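Long-range contacts in transcriptional regulator (Pyrococcus horikoshii, PDB 1UDD), which is of unknown function but is a TenA homologue of the all-helical TENA/THI-4/PQQC family, assembling as a tetramer: residues F21-V26 / F203-W208; K38-V43 / L94-E99; V43-N48 / E105-N110. All blocks are in the same frame, centred on the assembly; numbering follows the deposited sequence.

Contacts 2 and 3 both use helix 36-63, which contact 1 also touches through Phe25, Phe207 and Trp208. The two lie on successive turns, share Val43 and have centres about 11 Å apart; there Leu96 and Leu44 meet, as do Leu98 and Phe47. Contact 1 joins helix 24-31 to helix 190-213, its centre about 18 Å from that of contact 2 and about 14 Å from that of contact 3. Tyr42 bridges contacts 1 and 2, with its CB 3.4 Å from CZ of Phe25. Phe207 does the same towards contact 3, placing CE1 3.6 Å from CG of Asn110. Along the chain, contacts 2 and 3 are both nested inside the loop that contact 1 closes.

Contact 1: residues F21-V26 / F203-W208; sequences FEHPFV and FELAFW
Trp208 meets three residues of 21-26 at once. CG2 of Val26 sits over one face of its indole, 3.6 Å from the centroid of the five-membered ring and 11° off the normal, a CH-pi contact. Phe25 approaches the six-membered ring obliquely, the two planes 34° apart, with CD2 of Phe25 3.4 Å from CE3 of Trp208. The third partner is His23: CB of Trp208 lies over the centre of the imidazole, 3.9 Å from its centroid, while CD of Pro24 lies on the opposite face, nearer the rim. CD1 of Leu205 comes within 3.7 Å of CD2 of His23. This is largely apolar and CH-pi packing between the start of helix 24-31 and the long C-terminal helix 190-213 of the all-helical TenA-type fold, and no hydrogen bond crosses between the two segments. The imidazole is held at both nitrogens. His23 is the N-cap of helix 24-31; with CG anti to its own backbone N (chi1 -163°), its ring turns back so that ND1 accepts from N of Phe25 at 3.2 Å, and NE2 bonds OE1 of Glu209. Further out, Tyr42 and Tyr140 meet the Trp208 ring, Ile20 touches its side chain, and Ile143 packs on Val26.

Contact 2: residues K38-V43 / L94-E99; sequences KFKFYV and LDLTLE
Leu94 and Val43 reach toward each other tip to tip, CD1 of the leucine stopping 3.8 Å from CG2 of the valine. The same CD1 touches the Phe39 ring obliquely at CD2, 3.9 Å away, the two side chains running at about a right angle. Within the helix, CG2 of Val43 also lies over the centre of one face of that ring, so the methyls of Val43 and Leu94 both bear on Phe39. Lys40 behaves differently. Its chain, extended beyond CG, runs alongside Leu94, the two pointing opposite ways, with CG 3.9 Å from CD2 of Leu94 and CE 3.5 Å from the Leu94 carbonyl O. CG of Lys40 stands anti to the carbonyl carbon (chi1 -68°), which sends the aliphatic stem along the leucine and the amino group towards the Leu94 carbonyl and the helix end. There NZ is 5.1 Å from OD2 of Asp95, too far for a salt bridge, though the opposite charges may attract weakly. NZ also has a long, weak ion pair with Glu37. On the near part of the lysine stem, CD1 of Leu96 packs 4.1 Å from CB. The leucines flank Asp95, the positive-phi residue of a Schellman motif that ends helix 82-93. The contact thus seats this helix end and the loop leading to helix 98-103 against helix 36-63, while helix 157-164 adds Ile158 to both Phe39 and Leu94.

Contact 3: residues V43-N48 / E105-N110; sequences VLQDFN and EPTLVN
Three side-chain amides, those of Gln45, Asn48 and Asn110, mesh here, the Asn110 amide steeply turned against each of the other two. ND2 of Asn110 uses both its hydrogens within its own amide plane, giving one to the backbone O of Gln45 at 2.8 Å and the other to OE1 of the same residue at 3.1 Å. That OE1 lies under the donor rather than presenting a lone pair, since ND2 stands 45° out of its carbonyl plane. The Asn48 amide likewise brings its N-H in from well above the plane of the Asn110 carbonyl: ND2 is 2.8 Å from OD1 and the bond is almost straight, yet the donor rises 68° from the carbonyl plane. CG of Pro106 packs 3.8 Å from CG of Asn48. The Gln45 chain bends at chi2 (-69°), swinging its amide round to the backbone of 105-107, where OE1 accepts from N of Thr107 at 2.9 Å and NE2 gives to O of Glu105 at 3.1 Å. One glutamine amide therefore pairs with the backbone on both flanks of Pro106, in the linker between helices 98-103 and 108-123. Thr107 is the N-cap of the latter; its OG1 receives a weak capping bond from N of Asn110 and gives a weak hydrogen bond to OE1 of Gln45. Helix 36-63 is kinked here, N of Phe47 and of Asn48 lacking the bond to the turn before, and ND2 of Asn110 bonds the Gln45 carbonyl close to that kink. Beyond the amides, Met210 of helix 190-213 packs on Gln45 and Thr107. Lys202 of the second subunit packs on Glu105, and Tyr66 of the third meets Phe47 edge-to-face.

Contact 1: residues F21-V26 / F203-W208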
loop_
_atom_site.group_PDB
_atom_site.type_symbol
_atom_site.label_atom_id
_atom_site.label_comp_id
_atom_site.label_asym_id
_atom_site.label_seq_id
_atom_site.Cartn_x
_atom_site.Cartn_y
_atom_site.Cartn_z
ATOM N N PHE A 21 15.735 -21.287 -21.112
ATOM C CA PHE A 21 16.994 -21.289 -21.851
ATOM C C PHE A 21 16.811 -21.795 -23.283
ATOM O O PHE A 21 17.471 -21.328 -24.205
ATOM C CB PHE A 21 18.054 -22.144 -21.142
ATOM C CG PHE A 21 18.423 -21.651 -19.766
ATOM C CD1 PHE A 21 18.555 -20.287 -19.508
ATOM C CD2 PHE A 21 18.663 -22.556 -18.731
ATOM C CE1 PHE A 21 18.920 -19.830 -18.237
ATOM C CE2 PHE A 21 19.027 -22.113 -17.463
ATOM C CZ PHE A 21 19.155 -20.745 -17.213
ATOM N N GLU A 22 15.875 -22.718 -23.464
ATOM C CA GLU A 22 15.633 -23.318 -24.766
ATOM C C GLU A 22 14.478 -22.735 -25.556
ATOM O O GLU A 22 14.145 -23.246 -26.625
ATOM C CB GLU A 22 15.417 -24.827 -24.600
ATOM C CG GLU A 22 16.483 -25.482 -23.747
ATOM C CD GLU A 22 16.349 -26.990 -23.674
ATOM O OE1 GLU A 22 15.206 -27.505 -23.703
ATOM O OE2 GLU A 22 17.397 -27.659 -23.566
ATOM N N HIS A 23 13.860 -21.678 -25.047
ATOM C CA HIS A 23 12.745 -21.067 -25.760
ATOM C C HIS A 23 13.224 -20.514 -27.103
ATOM O O HIS A 23 14.256 -19.847 -27.185
ATOM C CB HIS A 23 12.121 -19.947 -24.920
ATOM C CG HIS A 23 10.757 -19.545 -25.381
ATOM N ND1 HIS A 23 10.548 -18.699 -26.447
ATOM C CD2 HIS A 23 9.528 -19.918 -24.951
ATOM C CE1 HIS A 23 9.251 -18.570 -26.658
ATOM N NE2 HIS A 23 8.611 -19.299 -25.763
ATOM N N PRO A 24 12.480 -20.798 -28.178
ATOM C CA PRO A 24 12.807 -20.342 -29.532
ATOM C C PRO A 24 13.200 -18.873 -29.594
ATOM O O PRO A 24 14.234 -18.525 -30.163
ATOM C CB PRO A 24 11.526 -20.627 -30.301
ATOM C CG PRO A 24 11.050 -21.868 -29.649
ATOM C CD PRO A 24 11.246 -21.596 -28.182
ATOM N N PHE A 25 12.381 -18.014 -28.998
ATOM C CA PHE A 25 12.670 -16.585 -29.008
ATOM C C PHE A 25 14.045 -16.311 -28.410
ATOM O O PHE A 25 14.849 -15.572 -28.987
ATOM C CB PHE A 25 11.617 -15.816 -28.223
ATOM C CG PHE A 25 11.630 -14.341 -28.492
ATOM C CD1 PHE A 25 10.720 -13.778 -29.379
ATOM C CD2 PHE A 25 12.566 -13.517 -27.880
ATOM C CE1 PHE A 25 10.744 -12.420 -29.650
ATOM C CE2 PHE A 25 12.597 -12.154 -28.147
ATOM C CZ PHE A 25 11.683 -11.608 -29.032
ATOM N N VAL A 26 14.312 -16.909 -27.254
ATOM C CA VAL A 26 15.591 -16.726 -26.590
ATOM C C VAL A 26 16.723 -17.303 -27.444
ATOM O O VAL A 26 17.705 -16.613 -27.745
ATOM C CB VAL A 26 15.621 -17.419 -25.199
ATOM C CG1 VAL A 26 17.033 -17.425 -24.661
ATOM C CG2 VAL A 26 14.696 -16.689 -24.222
ATOM N N PHE A 203 6.182 -16.590 -15.244
ATOM C CA PHE A 203 5.898 -15.353 -15.977
ATOM C C PHE A 203 7.004 -15.063 -16.981
ATOM O O PHE A 203 6.734 -14.622 -18.089
ATOM C CB PHE A 203 5.762 -14.170 -15.027
ATOM C CG PHE A 203 4.389 -14.030 -14.420
ATOM C CD1 PHE A 203 3.260 -13.919 -15.231
ATOM C CD2 PHE A 203 4.227 -13.970 -13.038
ATOM C CE1 PHE A 203 1.990 -13.748 -14.671
ATOM C CE2 PHE A 203 2.961 -13.796 -12.466
ATOM C CZ PHE A 203 1.838 -13.686 -13.284
ATOM N N GLU A 204 8.254 -15.295 -16.588
ATOM C CA GLU A 204 9.372 -15.058 -17.490
ATOM C C GLU A 204 9.220 -15.902 -18.758
ATOM O O GLU A 204 9.411 -15.409 -19.867
ATOM C CB GLU A 204 10.708 -15.402 -16.808
ATOM C CG GLU A 204 11.276 -14.308 -15.902
ATOM C CD GLU A 204 11.504 -12.984 -16.629
ATOM O OE1 GLU A 204 11.813 -13.010 -17.841
ATOM O OE2 GLU A 204 11.395 -11.914 -15.987
ATOM N N LEU A 205 8.893 -17.175 -18.578
ATOM C CA LEU A 205 8.718 -18.085 -19.701
ATOM C C LEU A 205 7.541 -17.604 -20.542
ATOM O O LEU A 205 7.618 -17.543 -21.773
ATOM C CB LEU A 205 8.476 -19.512 -19.188
ATOM C CG LEU A 205 8.262 -20.634 -20.209
ATOM C CD1 LEU A 205 9.317 -20.584 -21.291
ATOM C CD2 LEU A 205 8.299 -21.973 -19.487
ATOM N N ALA A 206 6.463 -17.228 -19.861
ATOM C CA ALA A 206 5.263 -16.748 -20.532
ATOM C C ALA A 206 5.568 -15.490 -21.327
ATOM O O ALA A 206 5.008 -15.272 -22.409
ATOM C CB ALA A 206 4.164 -16.459 -19.501
ATOM N N PHE A 207 6.451 -14.656 -20.788
ATOM C CA PHE A 207 6.794 -13.414 -21.453
ATOM C C PHE A 207 7.498 -13.688 -22.785
ATOM O O PHE A 207 7.209 -13.046 -23.794
ATOM C CB PHE A 207 7.696 -12.559 -20.560
ATOM C CG PHE A 207 7.575 -11.082 -20.810
ATOM C CD1 PHE A 207 6.557 -10.341 -20.201
ATOM C CD2 PHE A 207 8.491 -10.420 -21.630
ATOM C CE1 PHE A 207 6.458 -8.953 -20.400
ATOM C CE2 PHE A 207 8.402 -9.045 -21.837
ATOM C CZ PHE A 207 7.384 -8.304 -21.217
ATOM N N TRP A 208 8.434 -14.632 -22.783
ATOM C CA TRP A 208 9.137 -14.952 -24.015
ATOM C C TRP A 208 8.131 -15.536 -24.986
ATOM O O TRP A 208 8.137 -15.213 -26.171
ATOM C CB TRP A 208 10.271 -15.953 -23.753
ATOM C CG TRP A 208 11.386 -15.363 -22.944
ATOM C CD1 TRP A 208 11.797 -15.758 -21.703
ATOM C CD2 TRP A 208 12.235 -14.271 -23.321
ATOM N NE1 TRP A 208 12.849 -14.985 -21.287
ATOM C CE2 TRP A 208 13.139 -14.062 -22.259
ATOM C CE3 TRP A 208 12.319 -13.450 -24.461
ATOM C CZ2 TRP A 208 14.120 -13.065 -22.294
ATOM C CZ3 TRP A 208 13.296 -12.458 -24.497
ATOM C CH2 TRP A 208 14.184 -12.274 -23.417
#

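Contact 2: residues K38-V43 / L94-E99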
loop_
_atom_site.group_PDB
_atom_site.type_symbol
_atom_site.label_atom_id
_atom_site.label_comp_id
_atom_site.label_asym_id
_atom_site.label_seq_id
_atom_site.Cartn_x
_atom_site.Cartn_y
_atom_site.Cartn_z
ATOM N N LYS A 38 10.145 -9.659 -34.716
ATOM C CA LYS A 38 9.775 -10.223 -33.428
ATOM C C LYS A 38 10.507 -9.513 -32.302
ATOM O O LYS A 38 9.971 -9.359 -31.211
ATOM C CB LYS A 38 10.081 -11.724 -33.390
ATOM C CG LYS A 38 9.221 -12.528 -34.341
ATOM C CD LYS A 38 9.360 -14.014 -34.118
ATOM C CE LYS A 38 8.193 -14.743 -34.767
ATOM N NZ LYS A 38 8.209 -16.209 -34.490
ATOM N N PHE A 39 11.729 -9.073 -32.571
ATOM C CA PHE A 39 12.517 -8.370 -31.563
ATOM C C PHE A 39 11.857 -7.032 -31.266
ATOM O O PHE A 39 11.753 -6.625 -30.106
ATOM C CB PHE A 39 13.953 -8.156 -32.059
ATOM C CG PHE A 39 14.880 -7.560 -31.031
ATOM C CD1 PHE A 39 15.086 -8.191 -29.807
ATOM C CD2 PHE A 39 15.577 -6.385 -31.301
ATOM C CE1 PHE A 39 15.976 -7.666 -28.864
ATOM C CE2 PHE A 39 16.470 -5.846 -30.371
ATOM C CZ PHE A 39 16.670 -6.495 -29.142
ATOM N N LYS A 40 11.399 -6.348 -32.313
ATOM C CA LYS A 40 10.744 -5.063 -32.118
ATOM C C LYS A 40 9.480 -5.215 -31.280
ATOM O O LYS A 40 9.207 -4.376 -30.432
ATOM C CB LYS A 40 10.414 -4.408 -33.462
ATOM C CG LYS A 40 11.641 -3.981 -34.242
ATOM C CD LYS A 40 11.243 -3.337 -35.557
ATOM C CE LYS A 40 12.438 -3.111 -36.461
ATOM N NZ LYS A 40 12.019 -2.438 -37.730
ATOM N N PHE A 41 8.708 -6.274 -31.511
ATOM C CA PHE A 41 7.490 -6.481 -30.725
ATOM C C PHE A 41 7.856 -6.650 -29.248
ATOM O O PHE A 41 7.172 -6.132 -28.357
ATOM C CB PHE A 41 6.747 -7.729 -31.190
ATOM C CG PHE A 41 5.469 -7.964 -30.455
ATOM C CD1 PHE A 41 4.299 -7.309 -30.838
ATOM C CD2 PHE A 41 5.436 -8.806 -29.351
ATOM C CE1 PHE A 41 3.107 -7.492 -30.126
ATOM C CE2 PHE A 41 4.259 -8.994 -28.632
ATOM C CZ PHE A 41 3.088 -8.335 -29.019
ATOM N N TYR A 42 8.934 -7.394 -29.011
ATOM C CA TYR A 42 9.440 -7.644 -27.669
ATOM C C TYR A 42 9.930 -6.344 -27.034
ATOM O O TYR A 42 9.487 -5.979 -25.938
ATOM C CB TYR A 42 10.580 -8.679 -27.732
ATOM C CG TYR A 42 11.461 -8.740 -26.499
ATOM C CD1 TYR A 42 10.964 -9.193 -25.270
ATOM C CD2 TYR A 42 12.786 -8.321 -26.559
ATOM C CE1 TYR A 42 11.775 -9.219 -24.131
ATOM C CE2 TYR A 42 13.601 -8.339 -25.433
ATOM C CZ TYR A 42 13.088 -8.786 -24.224
ATOM O OH TYR A 42 13.893 -8.760 -23.114
ATOM N N VAL A 43 10.835 -5.639 -27.715
ATOM C CA VAL A 43 11.350 -4.387 -27.171
ATOM C C VAL A 43 10.188 -3.468 -26.809
ATOM O O VAL A 43 10.164 -2.875 -25.728
ATOM C CB VAL A 43 12.297 -3.665 -28.170
ATOM C CG1 VAL A 43 12.649 -2.270 -27.645
ATOM C CG2 VAL A 43 13.577 -4.476 -28.355
ATOM N N LEU A 94 16.174 0.612 -33.936
ATOM C CA LEU A 94 15.083 -0.151 -34.554
ATOM C C LEU A 94 14.046 0.731 -35.257
ATOM O O LEU A 94 12.977 0.255 -35.637
ATOM C CB LEU A 94 14.369 -1.017 -33.497
ATOM C CG LEU A 94 15.147 -2.136 -32.789
ATOM C CD1 LEU A 94 14.332 -2.659 -31.604
ATOM C CD2 LEU A 94 15.451 -3.256 -33.767
ATOM N N ASP A 95 14.370 2.012 -35.435
ATOM C CA ASP A 95 13.455 2.956 -36.080
ATOM C C ASP A 95 12.135 3.033 -35.333
ATOM O O ASP A 95 11.062 2.938 -35.935
ATOM C CB ASP A 95 13.176 2.560 -37.533
ATOM C CG ASP A 95 14.407 2.645 -38.402
ATOM O OD1 ASP A 95 15.034 3.727 -38.436
ATOM O OD2 ASP A 95 14.743 1.629 -39.052
ATOM N N LEU A 96 12.227 3.181 -34.017
ATOM C CA LEU A 96 11.060 3.306 -33.155
ATOM C C LEU A 96 11.357 4.457 -32.223
ATOM O O LEU A 96 12.520 4.841 -32.062
ATOM C CB LEU A 96 10.842 2.026 -32.346
ATOM C CG LEU A 96 10.427 0.808 -33.168
ATOM C CD1 LEU A 96 10.479 -0.462 -32.323
ATOM C CD2 LEU A 96 9.028 1.053 -33.717
ATOM N N THR A 97 10.316 5.019 -31.623
ATOM C CA THR A 97 10.482 6.137 -30.696
ATOM C C THR A 97 9.816 5.791 -29.364
ATOM O O THR A 97 8.921 4.948 -29.317
ATOM C CB THR A 97 9.818 7.429 -31.239
ATOM O OG1 THR A 97 8.398 7.263 -31.237
ATOM C CG2 THR A 97 10.278 7.718 -32.659
ATOM N N LEU A 98 10.244 6.452 -28.291
ATOM C CA LEU A 98 9.662 6.223 -26.970
ATOM C C LEU A 98 8.142 6.334 -27.099
ATOM O O LEU A 98 7.388 5.571 -26.480
ATOM C CB LEU A 98 10.183 7.269 -25.977
ATOM C CG LEU A 98 10.299 6.847 -24.504
ATOM C CD1 LEU A 98 10.583 8.084 -23.645
ATOM C CD2 LEU A 98 9.021 6.163 -24.040
ATOM N N GLU A 99 7.705 7.278 -27.931
ATOM C CA GLU A 99 6.287 7.515 -28.169
ATOM C C GLU A 99 5.605 6.215 -28.579
ATOM O O GLU A 99 4.527 5.879 -28.082
ATOM C CB GLU A 99 6.110 8.564 -29.276
ATOM C CG GLU A 99 7.257 9.585 -29.358
ATOM C CD GLU A 99 7.150 10.525 -30.570
ATOM O OE1 GLU A 99 6.309 11.453 -30.538
ATOM O OE2 GLU A 99 7.907 10.327 -31.556
#

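Contact 3: residues V43-N48 / E105-N110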
loop_
_atom_site.group_PDB
_atom_site.type_symbol
_atom_site.label_atom_id
_atom_site.label_comp_id
_atom_site.label_asym_id
_atom_site.label_seq_id
_atom_site.Cartn_x
_atom_site.Cartn_y
_atom_site.Cartn_z
ATOM N N VAL A 43 10.835 -5.639 -27.715
ATOM C CA VAL A 43 11.350 -4.387 -27.171
ATOM C C VAL A 43 10.188 -3.468 -26.809
ATOM O O VAL A 43 10.164 -2.875 -25.728
ATOM C CB VAL A 43 12.297 -3.665 -28.170
ATOM C CG1 VAL A 43 12.649 -2.270 -27.645
ATOM C CG2 VAL A 43 13.577 -4.476 -28.355
ATOM N N LEU A 44 9.216 -3.369 -27.708
ATOM C CA LEU A 44 8.044 -2.531 -27.472
ATOM C C LEU A 44 7.354 -2.900 -26.158
ATOM O O LEU A 44 7.013 -2.023 -25.360
ATOM C CB LEU A 44 7.055 -2.666 -28.634
ATOM C CG LEU A 44 6.977 -1.501 -29.631
ATOM C CD1 LEU A 44 8.368 -1.075 -30.053
ATOM C CD2 LEU A 44 6.147 -1.923 -30.846
ATOM N N GLN A 45 7.151 -4.196 -25.935
ATOM C CA GLN A 45 6.509 -4.670 -24.719
ATOM C C GLN A 45 7.376 -4.389 -23.481
ATOM O O GLN A 45 6.888 -4.473 -22.353
ATOM C CB GLN A 45 6.237 -6.173 -24.816
ATOM C CG GLN A 45 5.175 -6.590 -25.822
ATOM C CD GLN A 45 3.774 -6.165 -25.419
ATOM O OE1 GLN A 45 3.296 -6.493 -24.328
ATOM N NE2 GLN A 45 3.099 -5.436 -26.308
ATOM N N ASP A 46 8.649 -4.049 -23.690
ATOM C CA ASP A 46 9.550 -3.769 -22.578
ATOM C C ASP A 46 9.301 -2.474 -21.818
ATOM O O ASP A 46 9.755 -2.338 -20.679
ATOM C CB ASP A 46 11.011 -3.782 -23.026
ATOM C CG ASP A 46 11.519 -5.178 -23.297
ATOM O OD1 ASP A 46 11.063 -6.126 -22.624
ATOM O OD2 ASP A 46 12.385 -5.329 -24.181
ATOM N N PHE A 47 8.607 -1.511 -22.425
ATOM C CA PHE A 47 8.351 -0.266 -21.706
ATOM C C PHE A 47 7.564 -0.554 -20.431
ATOM O O PHE A 47 7.954 -0.158 -19.332
ATOM C CB PHE A 47 7.548 0.718 -22.551
ATOM C CG PHE A 47 7.261 1.998 -21.840
ATOM C CD1 PHE A 47 8.293 2.883 -21.540
ATOM C CD2 PHE A 47 5.963 2.312 -21.438
ATOM C CE1 PHE A 47 8.035 4.073 -20.845
ATOM C CE2 PHE A 47 5.694 3.499 -20.742
ATOM C CZ PHE A 47 6.735 4.379 -20.446
ATOM N N ASN A 48 6.451 -1.254 -20.595
ATOM C CA ASN A 48 5.600 -1.596 -19.474
ATOM C C ASN A 48 6.362 -2.387 -18.413
ATOM O O ASN A 48 6.049 -2.306 -17.223
ATOM C CB ASN A 48 4.411 -2.411 -19.954
ATOM C CG ASN A 48 3.327 -2.487 -18.919
ATOM O OD1 ASN A 48 2.779 -1.460 -18.520
ATOM N ND2 ASN A 48 3.011 -3.700 -18.464
ATOM N N GLU A 105 0.140 -1.206 -26.612
ATOM C CA GLU A 105 -0.776 -1.885 -25.701
ATOM C C GLU A 105 -0.056 -3.107 -25.131
ATOM O O GLU A 105 0.393 -3.966 -25.879
ATOM C CB GLU A 105 -2.031 -2.343 -26.446
ATOM C CG GLU A 105 -2.835 -3.384 -25.668
ATOM C CD GLU A 105 -3.871 -4.115 -26.517
ATOM O OE1 GLU A 105 -3.543 -4.511 -27.661
ATOM O OE2 GLU A 105 -5.008 -4.311 -26.033
ATOM N N PRO A 106 0.071 -3.195 -23.796
ATOM C CA PRO A 106 0.755 -4.350 -23.204
ATOM C C PRO A 106 -0.125 -5.593 -23.275
ATOM O O PRO A 106 -1.320 -5.523 -23.013
ATOM C CB PRO A 106 1.000 -3.908 -21.758
ATOM C CG PRO A 106 0.951 -2.393 -21.829
ATOM C CD PRO A 106 -0.187 -2.165 -22.777
ATOM N N THR A 107 0.453 -6.732 -23.636
ATOM C CA THR A 107 -0.338 -7.956 -23.697
ATOM C C THR A 107 -0.831 -8.241 -22.282
ATOM O O THR A 107 -0.358 -7.633 -21.325
ATOM C CB THR A 107 0.502 -9.158 -24.166
ATOM O OG1 THR A 107 1.655 -9.287 -23.321
ATOM C CG2 THR A 107 0.941 -8.976 -25.620
ATOM N N LEU A 108 -1.772 -9.167 -22.158
ATOM C CA LEU A 108 -2.316 -9.540 -20.864
ATOM C C LEU A 108 -1.174 -10.075 -19.986
ATOM O O LEU A 108 -1.045 -9.696 -18.821
ATOM C CB LEU A 108 -3.402 -10.603 -21.062
ATOM C CG LEU A 108 -4.301 -11.041 -19.906
ATOM C CD1 LEU A 108 -3.614 -12.097 -19.091
ATOM C CD2 LEU A 108 -4.665 -9.842 -19.053
ATOM N N VAL A 109 -0.340 -10.939 -20.565
ATOM C CA VAL A 109 0.802 -11.535 -19.853
ATOM C C VAL A 109 1.701 -10.464 -19.236
ATOM O O VAL A 109 2.114 -10.573 -18.085
ATOM C CB VAL A 109 1.657 -12.421 -20.801
ATOM C CG1 VAL A 109 2.885 -12.948 -20.071
ATOM C CG2 VAL A 109 0.827 -13.582 -21.294
ATOM N N ASN A 110 1.987 -9.428 -20.013
ATOM C CA ASN A 110 2.819 -8.311 -19.573
ATOM C C ASN A 110 2.209 -7.649 -18.337
ATOM O O ASN A 110 2.844 -7.559 -17.283
ATOM C CB ASN A 110 2.913 -7.278 -20.693
ATOM C CG ASN A 110 4.028 -6.287 -20.478
ATOM O OD1 ASN A 110 4.377 -5.954 -19.340
ATOM N ND2 ASN A 110 4.590 -5.794 -21.573
#